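Local coordinates for protein GH18 chiitnase (Pseudoalteromonas aurantia, PDB 6K7Z) that probably hydrolyses internal glycosidic bonds of chitin, acting as an endochitinase of glycoside hydrolase family 18, at residues N84-L89 / A131-S136; E117-F122 / P158-Q163. One frame throughout, in Å; residues are numbered along the deposited sequence.

In the fold
From the N terminus the chain lays down strands 3-8, 25-33 and 71-77 of the TIM barrel of this family before reaching helix 83-89, the first half of contact 1. It then runs through helix 93-106, strand 111-115 and residues 117-122, where contact 2 opens, and returns to contact 1 on helix 130-144, closing a loop of 41 residues. Strand 151-154 leads to residues 158-163, which complete contact 2 across 35 residues. The two closures therefore cross rather than nest. Their centres lie about 13 Å apart, and they touch where F122 packs on A131 and L134 and where Y86 meets D118. Together they join the connections that follow three successive barrel strands.

Contact 1 of 2, residues N84-L89 / A131-S136; sequences NAYRSL and AQFLIS
The ring of F133 reaches from helix 130-144 into the angle between Y86 and L89, two buried residues of helix 83-89. Its CB already points toward that helix, and with CG anti to the backbone N (chi1 168°) the ring is carried forward, its far end leading. CB, CG and the two CD atoms serve as a stalk; the touching is done by the outer three carbons. On one flank CE1 lies 4.1 Å from L89 CB, a loose approach to the root of the leucine rather than to its methyl groups. On the other flank CE2 comes to 3.6 Å from Y86 CD1, the closest approach between the two segments. At the tip, CZ stands 3.9 Å from Y86 CD1, so a single tyrosine carbon meets two neighbouring carbons of the phenylalanine. The two rings are inclined at 66° with centroids 5.8 Å apart, an oblique pairing. The contact is apolar, small and buried. Around it, Y86 makes an edge-to-face pair with Y116, just beyond strand 111-115, while T93 and L96 of helix 93-106 also touch F133. L89 leans on L96 as well and on S33 of strand 25-33, so the short helix 83-89, in the connection between strand 71-77 and helix 93-106, rests against strand 25-33, helix 93-106 and helix 130-144.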
# COMPACT_ATOMS: atom_id res chain seq x y z
N ASN A 84 6.71 -17.77 6.65
CA ASN A 84 7.97 -18.50 6.50
C ASN A 84 8.87 -17.86 5.46
O ASN A 84 10.10 -17.88 5.60
CB ASN A 84 7.67 -19.96 6.16
CG ASN A 84 6.84 -20.11 4.89
OD1 ASN A 84 6.07 -19.22 4.52
ND2 ASN A 84 7.00 -21.25 4.20
N ALA A 85 8.30 -17.28 4.40
CA ALA A 85 9.12 -16.60 3.41
C ALA A 85 9.74 -15.33 4.00
O ALA A 85 10.93 -15.06 3.79
CB ALA A 85 8.30 -16.28 2.16
N TYR A 86 8.94 -14.55 4.73
CA TYR A 86 9.45 -13.36 5.40
C TYR A 86 10.54 -13.71 6.41
O TYR A 86 11.53 -12.99 6.54
CB TYR A 86 8.32 -12.61 6.11
CG TYR A 86 7.38 -11.81 5.23
CD1 TYR A 86 7.83 -10.71 4.50
CD2 TYR A 86 6.02 -12.11 5.19
CE1 TYR A 86 6.95 -9.96 3.72
CE2 TYR A 86 5.14 -11.36 4.42
CZ TYR A 86 5.61 -10.29 3.69
OH TYR A 86 4.73 -9.55 2.91
N ARG A 87 10.35 -14.81 7.14
CA ARG A 87 11.36 -15.21 8.12
C ARG A 87 12.72 -15.38 7.46
O ARG A 87 13.74 -14.89 7.98
CB ARG A 87 10.94 -16.52 8.80
CG ARG A 87 11.79 -16.90 10.02
CD ARG A 87 11.37 -18.26 10.54
NE ARG A 87 12.01 -18.61 11.81
CZ ARG A 87 11.93 -19.81 12.37
NH1 ARG A 87 11.26 -20.78 11.77
NH2 ARG A 87 12.54 -20.04 13.54
N SER A 88 12.76 -16.05 6.32
CA SER A 88 14.01 -16.21 5.59
C SER A 88 14.53 -14.87 5.09
O SER A 88 15.73 -14.58 5.20
CB SER A 88 13.82 -17.17 4.42
OG SER A 88 13.43 -18.45 4.88
N LEU A 89 13.65 -14.04 4.52
CA LEU A 89 14.07 -12.76 4.00
C LEU A 89 14.65 -11.88 5.08
O LEU A 89 15.55 -11.07 4.81
CB LEU A 89 12.89 -12.04 3.34
CG LEU A 89 12.32 -12.71 2.10
CD1 LEU A 89 11.05 -12.00 1.71
CD2 LEU A 89 13.32 -12.67 0.95
N ALA A 131 9.03 -5.90 13.06
CA ALA A 131 9.33 -4.48 13.06
C ALA A 131 10.76 -4.23 12.60
O ALA A 131 11.01 -3.37 11.75
CB ALA A 131 9.09 -3.89 14.45
N GLN A 132 11.71 -4.99 13.14
CA GLN A 132 13.09 -4.79 12.72
C GLN A 132 13.28 -5.16 11.25
O GLN A 132 14.10 -4.55 10.56
CB GLN A 132 14.04 -5.58 13.62
CG GLN A 132 15.50 -5.47 13.17
CD GLN A 132 16.01 -4.03 13.18
OE1 GLN A 132 15.91 -3.33 14.19
NE2 GLN A 132 16.54 -3.57 12.04
N PHE A 133 12.53 -6.15 10.76
CA PHE A 133 12.57 -6.48 9.34
C PHE A 133 12.12 -5.30 8.50
O PHE A 133 12.81 -4.90 7.55
CB PHE A 133 11.68 -7.70 9.07
CG PHE A 133 11.43 -7.94 7.60
CD1 PHE A 133 12.47 -8.29 6.75
CD2 PHE A 133 10.15 -7.81 7.07
CE1 PHE A 133 12.24 -8.52 5.41
CE2 PHE A 133 9.91 -8.03 5.72
CZ PHE A 133 10.95 -8.38 4.88
N LEU A 134 10.97 -4.71 8.85
CA LEU A 134 10.48 -3.58 8.08
C LEU A 134 11.39 -2.37 8.22
O LEU A 134 11.60 -1.63 7.26
CB LEU A 134 9.07 -3.25 8.54
CG LEU A 134 8.09 -4.37 8.20
CD1 LEU A 134 6.78 -4.09 8.90
CD2 LEU A 134 7.88 -4.45 6.70
N ILE A 135 11.96 -2.16 9.41
CA ILE A 135 12.91 -1.07 9.59
C ILE A 135 14.13 -1.26 8.70
O ILE A 135 14.53 -0.36 7.96
CB ILE A 135 13.30 -0.96 11.08
CG1 ILE A 135 12.12 -0.38 11.86
CG2 ILE A 135 14.58 -0.13 11.26
CD1 ILE A 135 12.24 -0.56 13.35
N SER A 136 14.74 -2.44 8.76
CA SER A 136 15.93 -2.70 7.95
C SER A 136 15.61 -2.68 6.46
O SER A 136 16.37 -2.12 5.67
CB SER A 136 16.56 -4.04 8.35
OG SER A 136 17.65 -4.34 7.48

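Contact 2 of 2, residues E117-F122 / P158-Q163; sequences EDTAAF and PPYLEQ
T119 and Y160 are the nearest residues along the two backbones, their CA atoms 8.0 Å apart, so side chains must bridge the gap. Residues 117-122 make an inverse gamma turn centred on D118 and then a 3-10 turn over 119-122; in the other segment, 158-160 have helical backbone angles, and L161 N bonds to P158 O at 2.9 Å. Y160 spans the interval. Its hydroxyl OH is hydrogen-bonded to T119 OG1 at 2.8 Å, with OG1 in the plane of the tyrosine ring at its edge. With chi1 at -56°, T119 OG1 lies anti to its carbonyl carbon and at the tyrosine hydroxyl, while CG2 stays 4.0 Å from Y160 CE1. E117, just past barrel strand 111-115, is the last residue of the DxDxE signature of family 18, which begins on that strand, and its OE2 is bonded to Q187 NE2. F122 approaches one face of Y160 edge-on in a T-shaped pair, planes at 89° and centroids 4.9 Å apart. The leading atom, F122 CE2, sits over the ring centre and lies 3.6 Å from Y160 CG. Replacing Y160 by an alanine would probably leave T119 OG1 without this partner and open a gap beside the edge of F122. Beyond the pair, F122 also packs on Y170 of helix 169-177, and T119 on M167.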
# COMPACT_ATOMS: atom_id res chain seq x y z
N GLU A 117 1.66 -7.99 5.59
CA GLU A 117 0.48 -8.39 6.37
C GLU A 117 0.79 -9.51 7.37
O GLU A 117 -0.13 -10.17 7.85
CB GLU A 117 -0.65 -8.81 5.42
CG GLU A 117 -0.82 -7.86 4.20
CD GLU A 117 -2.21 -7.92 3.57
OE1 GLU A 117 -2.97 -8.86 3.88
OE2 GLU A 117 -2.56 -7.02 2.77
N ASP A 118 2.06 -9.74 7.70
CA ASP A 118 2.44 -10.86 8.57
C ASP A 118 2.30 -10.43 10.03
O ASP A 118 3.28 -10.15 10.74
CB ASP A 118 3.84 -11.36 8.25
CG ASP A 118 4.21 -12.63 9.01
OD1 ASP A 118 3.30 -13.24 9.62
OD2 ASP A 118 5.39 -13.00 9.00
N THR A 119 1.05 -10.41 10.49
CA THR A 119 0.74 -9.90 11.82
C THR A 119 1.47 -10.68 12.91
O THR A 119 1.89 -10.10 13.93
CB THR A 119 -0.77 -9.96 12.03
OG1 THR A 119 -1.41 -9.23 10.97
CG2 THR A 119 -1.16 -9.37 13.38
N ALA A 120 1.61 -12.00 12.73
CA ALA A 120 2.23 -12.82 13.77
C ALA A 120 3.67 -12.42 14.05
O ALA A 120 4.18 -12.73 15.13
CB ALA A 120 2.18 -14.30 13.39
N ALA A 121 4.33 -11.74 13.12
CA ALA A 121 5.69 -11.29 13.39
C ALA A 121 5.74 -10.06 14.29
O ALA A 121 6.84 -9.67 14.71
CB ALA A 121 6.42 -11.00 12.07
N PHE A 122 4.60 -9.47 14.63
CA PHE A 122 4.54 -8.42 15.65
C PHE A 122 4.14 -8.96 17.02
O PHE A 122 4.14 -8.19 17.99
CB PHE A 122 3.55 -7.31 15.25
CG PHE A 122 3.87 -6.61 13.95
CD1 PHE A 122 5.19 -6.47 13.51
CD2 PHE A 122 2.85 -6.09 13.17
CE1 PHE A 122 5.47 -5.81 12.32
CE2 PHE A 122 3.11 -5.44 11.99
CZ PHE A 122 4.42 -5.29 11.54
N PRO A 158 -4.91 -1.25 10.60
CA PRO A 158 -5.03 -0.35 11.75
C PRO A 158 -4.38 -0.89 13.02
O PRO A 158 -3.73 -0.12 13.74
CB PRO A 158 -6.55 -0.19 11.92
CG PRO A 158 -7.06 -0.29 10.52
CD PRO A 158 -6.17 -1.34 9.85
N PRO A 159 -4.52 -2.19 13.35
CA PRO A 159 -3.89 -2.65 14.61
C PRO A 159 -2.39 -2.42 14.65
O PRO A 159 -1.82 -2.26 15.74
CB PRO A 159 -4.22 -4.15 14.64
CG PRO A 159 -5.49 -4.27 13.86
CD PRO A 159 -5.34 -3.26 12.75
N TYR A 160 -1.74 -2.37 13.48
CA TYR A 160 -0.30 -2.16 13.43
C TYR A 160 0.10 -0.79 13.96
O TYR A 160 1.28 -0.60 14.32
CB TYR A 160 0.20 -2.28 12.00
CG TYR A 160 0.02 -3.63 11.32
CD1 TYR A 160 -0.48 -4.74 12.00
CD2 TYR A 160 0.37 -3.78 9.98
CE1 TYR A 160 -0.62 -5.97 11.34
CE2 TYR A 160 0.24 -4.98 9.34
CZ TYR A 160 -0.26 -6.07 10.01
OH TYR A 160 -0.38 -7.26 9.33
N LEU A 161 -0.83 0.17 14.00
CA LEU A 161 -0.56 1.57 14.31
C LEU A 161 -1.16 2.02 15.64
O LEU A 161 -1.11 3.21 15.97
CB LEU A 161 -1.09 2.45 13.18
CG LEU A 161 -0.35 2.29 11.84
CD1 LEU A 161 -1.18 2.81 10.67
CD2 LEU A 161 0.99 2.99 11.88
N GLU A 162 -1.72 1.09 16.41
CA GLU A 162 -2.38 1.42 17.66
C GLU A 162 -1.34 1.49 18.77
O GLU A 162 -0.80 0.46 19.20
CB GLU A 162 -3.45 0.37 17.96
CG GLU A 162 -4.67 0.49 17.04
CD GLU A 162 -5.51 1.71 17.37
OE1 GLU A 162 -5.82 1.88 18.57
OE2 GLU A 162 -5.84 2.50 16.46
N GLN A 163 -1.02 2.71 19.20
CA GLN A 163 -0.11 2.92 20.32
C GLN A 163 -0.45 2.00 21.48
O GLN A 163 -1.60 1.95 21.93
CB GLN A 163 -0.17 4.38 20.77
CG GLN A 163 0.81 4.76 21.87
CD GLN A 163 2.24 4.91 21.38
OE1 GLN A 163 3.13 4.14 21.75
NE2 GLN A 163 2.47 5.92 20.54